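Local coordinates for ribosomal silencing factor RsfS (Chromobacterium violaceum, PDB 2ID1), which probably acts as a ribosomal silencing factor, binding ribosomal protein uL14 on the large subunit to block joining of the 30S and 50S subunits and so repress translation, at residues L9-L14 with R36-T41. Sequence-based numbering, arbitrary orientation.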
loop_
_atom_site.group_PDB
_atom_site.type_symbol
_atom_site.label_atom_id
_atom_site.label_comp_id
_atom_site.label_asym_id
_atom_site.label_seq_id
_atom_site.Cartn_x
_atom_site.Cartn_y
_atom_site.Cartn_z
ATOM N N LEU A 9 -8.632 0.625 9.097
ATOM C CA LEU A 9 -8.999 -0.761 8.855
ATOM C C LEU A 9 -7.974 -1.401 7.908
ATOM O O LEU A 9 -7.576 -2.556 8.086
ATOM C CB LEU A 9 -10.397 -0.796 8.233
ATOM C CG LEU A 9 -11.268 -2.036 8.448
ATOM C CD1 LEU A 9 -10.631 -3.243 7.777
ATOM C CD2 LEU A 9 -11.440 -2.275 9.945
ATOM N N ALA A 10 -7.558 -0.631 6.904
ATOM C CA ALA A 10 -6.581 -1.068 5.914
ATOM C C ALA A 10 -5.203 -1.161 6.550
ATOM O O ALA A 10 -4.414 -2.034 6.200
ATOM C CB ALA A 10 -6.549 -0.094 4.748
ATOM N N ILE A 11 -4.919 -0.258 7.482
ATOM C CA ILE A 11 -3.632 -0.239 8.159
ATOM C C ILE A 11 -3.532 -1.416 9.105
ATOM O O ILE A 11 -2.564 -2.175 9.069
ATOM C CB ILE A 11 -3.434 1.079 8.934
ATOM C CG1 ILE A 11 -3.293 2.236 7.938
ATOM C CG2 ILE A 11 -2.220 0.994 9.840
ATOM C CD1 ILE A 11 -2.989 3.565 8.575
ATOM N N GLU A 12 -4.539 -1.579 9.951
ATOM C CA GLU A 12 -4.556 -2.685 10.900
ATOM C C GLU A 12 -4.346 -3.986 10.129
ATOM O O GLU A 12 -3.582 -4.858 10.558
ATOM C CB GLU A 12 -5.902 -2.715 11.643
ATOM C CG GLU A 12 -6.020 -3.808 12.717
ATOM C CD GLU A 12 -7.373 -3.806 13.435
ATOM O OE1 GLU A 12 -8.401 -4.081 12.769
ATOM O OE2 GLU A 12 -7.403 -3.532 14.663
ATOM N N ALA A 13 -5.020 -4.099 8.983
ATOM C CA ALA A 13 -4.926 -5.282 8.121
ATOM C C ALA A 13 -3.489 -5.532 7.670
ATOM O O ALA A 13 -3.037 -6.669 7.608
ATOM C CB ALA A 13 -5.824 -5.109 6.907
ATOM N N LEU A 14 -2.782 -4.458 7.344
ATOM C CA LEU A 14 -1.402 -4.565 6.930
ATOM C C LEU A 14 -0.567 -5.000 8.132
ATOM O O LEU A 14 0.468 -5.645 7.977
ATOM C CB LEU A 14 -0.918 -3.216 6.404
ATOM C CG LEU A 14 -1.553 -2.753 5.089
ATOM C CD1 LEU A 14 -1.497 -1.253 4.972
ATOM C CD2 LEU A 14 -0.835 -3.411 3.921
ATOM N N ARG A 36 -7.039 9.431 1.113
ATOM C CA ARG A 36 -5.950 8.857 1.888
ATOM C C ARG A 36 -5.244 7.734 1.135
ATOM O O ARG A 36 -5.880 6.920 0.470
ATOM C CB ARG A 36 -6.490 8.339 3.220
ATOM C CG ARG A 36 -5.719 8.855 4.417
ATOM C CD ARG A 36 -6.524 9.840 5.273
ATOM N NE ARG A 36 -7.094 10.966 4.529
ATOM C CZ ARG A 36 -7.652 12.030 5.108
ATOM N NH1 ARG A 36 -7.705 12.110 6.434
ATOM N NH2 ARG A 36 -8.182 13.003 4.370
HETATM N N MSE A 37 -3.921 7.712 1.235
HETATM C CA MSE A 37 -3.096 6.701 0.584
HETATM C C MSE A 37 -2.233 6.017 1.626
HETATM O O MSE A 37 -1.807 6.640 2.590
HETATM C CB MSE A 37 -2.177 7.330 -0.453
HETATM C CG MSE A 37 -1.153 6.348 -0.982
HETATM SE SE MSE A 37 -0.095 7.008 -2.451
HETATM C CE MSE A 37 -1.380 6.753 -3.904
ATOM N N ILE A 38 -1.953 4.741 1.419
ATOM C CA ILE A 38 -1.139 3.992 2.364
ATOM C C ILE A 38 -0.071 3.208 1.615
ATOM O O ILE A 38 -0.350 2.595 0.589
ATOM C CB ILE A 38 -2.001 3.009 3.166
ATOM C CG1 ILE A 38 -3.124 3.766 3.866
ATOM C CG2 ILE A 38 -1.143 2.262 4.166
ATOM C CD1 ILE A 38 -4.097 2.876 4.573
ATOM N N VAL A 39 1.150 3.223 2.129
ATOM C CA VAL A 39 2.235 2.503 1.488
ATOM C C VAL A 39 2.940 1.634 2.519
ATOM O O VAL A 39 3.561 2.158 3.441
ATOM C CB VAL A 39 3.276 3.468 0.895
ATOM C CG1 VAL A 39 4.440 2.683 0.320
ATOM C CG2 VAL A 39 2.635 4.356 -0.158
ATOM N N ALA A 40 2.841 0.314 2.384
ATOM C CA ALA A 40 3.510 -0.576 3.326
ATOM C C ALA A 40 4.490 -1.451 2.566
ATOM O O ALA A 40 4.338 -1.675 1.365
ATOM C CB ALA A 40 2.490 -1.428 4.080
ATOM N N THR A 41 5.498 -1.947 3.275
ATOM C CA THR A 41 6.533 -2.785 2.667
ATOM C C THR A 41 6.451 -4.271 2.998
ATOM O O THR A 41 6.177 -4.646 4.131
ATOM C CB THR A 41 7.928 -2.302 3.091
ATOM O OG1 THR A 41 8.090 -0.926 2.723
ATOM C CG2 THR A 41 9.013 -3.127 2.417
#
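I38 projects from strand 36-41 toward helix 3-16, where it touches A10, I11 and L14. From its CB two branches part. With CG1 anti to the carbonyl carbon (chi1 -56°) and the chain then extended, the long branch ends in CD1, which lies 3.5 Å from CG1 of I11 and 3.9 Å from CB of A10. The short branch, CG2, meets CD1 of L14 at 3.6 Å, so one beta-branched residue serves two successive turns of the helix. Further along, toward the C-terminal end of the strand, CD2 of L14 comes within 3.9 Å of CB of A40. Small A10 and A40 suit a helix packed on a sheet, each offering a methyl to a longer partner, and I11, at the flank of the helix, also touches E24 on strand 22-26. The axes of 9-14 and 36-41 run nearly parallel, 5° apart and 9.9 Å at their closest, as is usual for helices layered on a sheet in alpha/beta folds. L14 also touches V55 of helix 45-61 and I22 of strand 22-26. No hydrogen bond joins the two segments: aliphatic groups alone meet here, so this join rests on van der Waals packing and the exclusion of water.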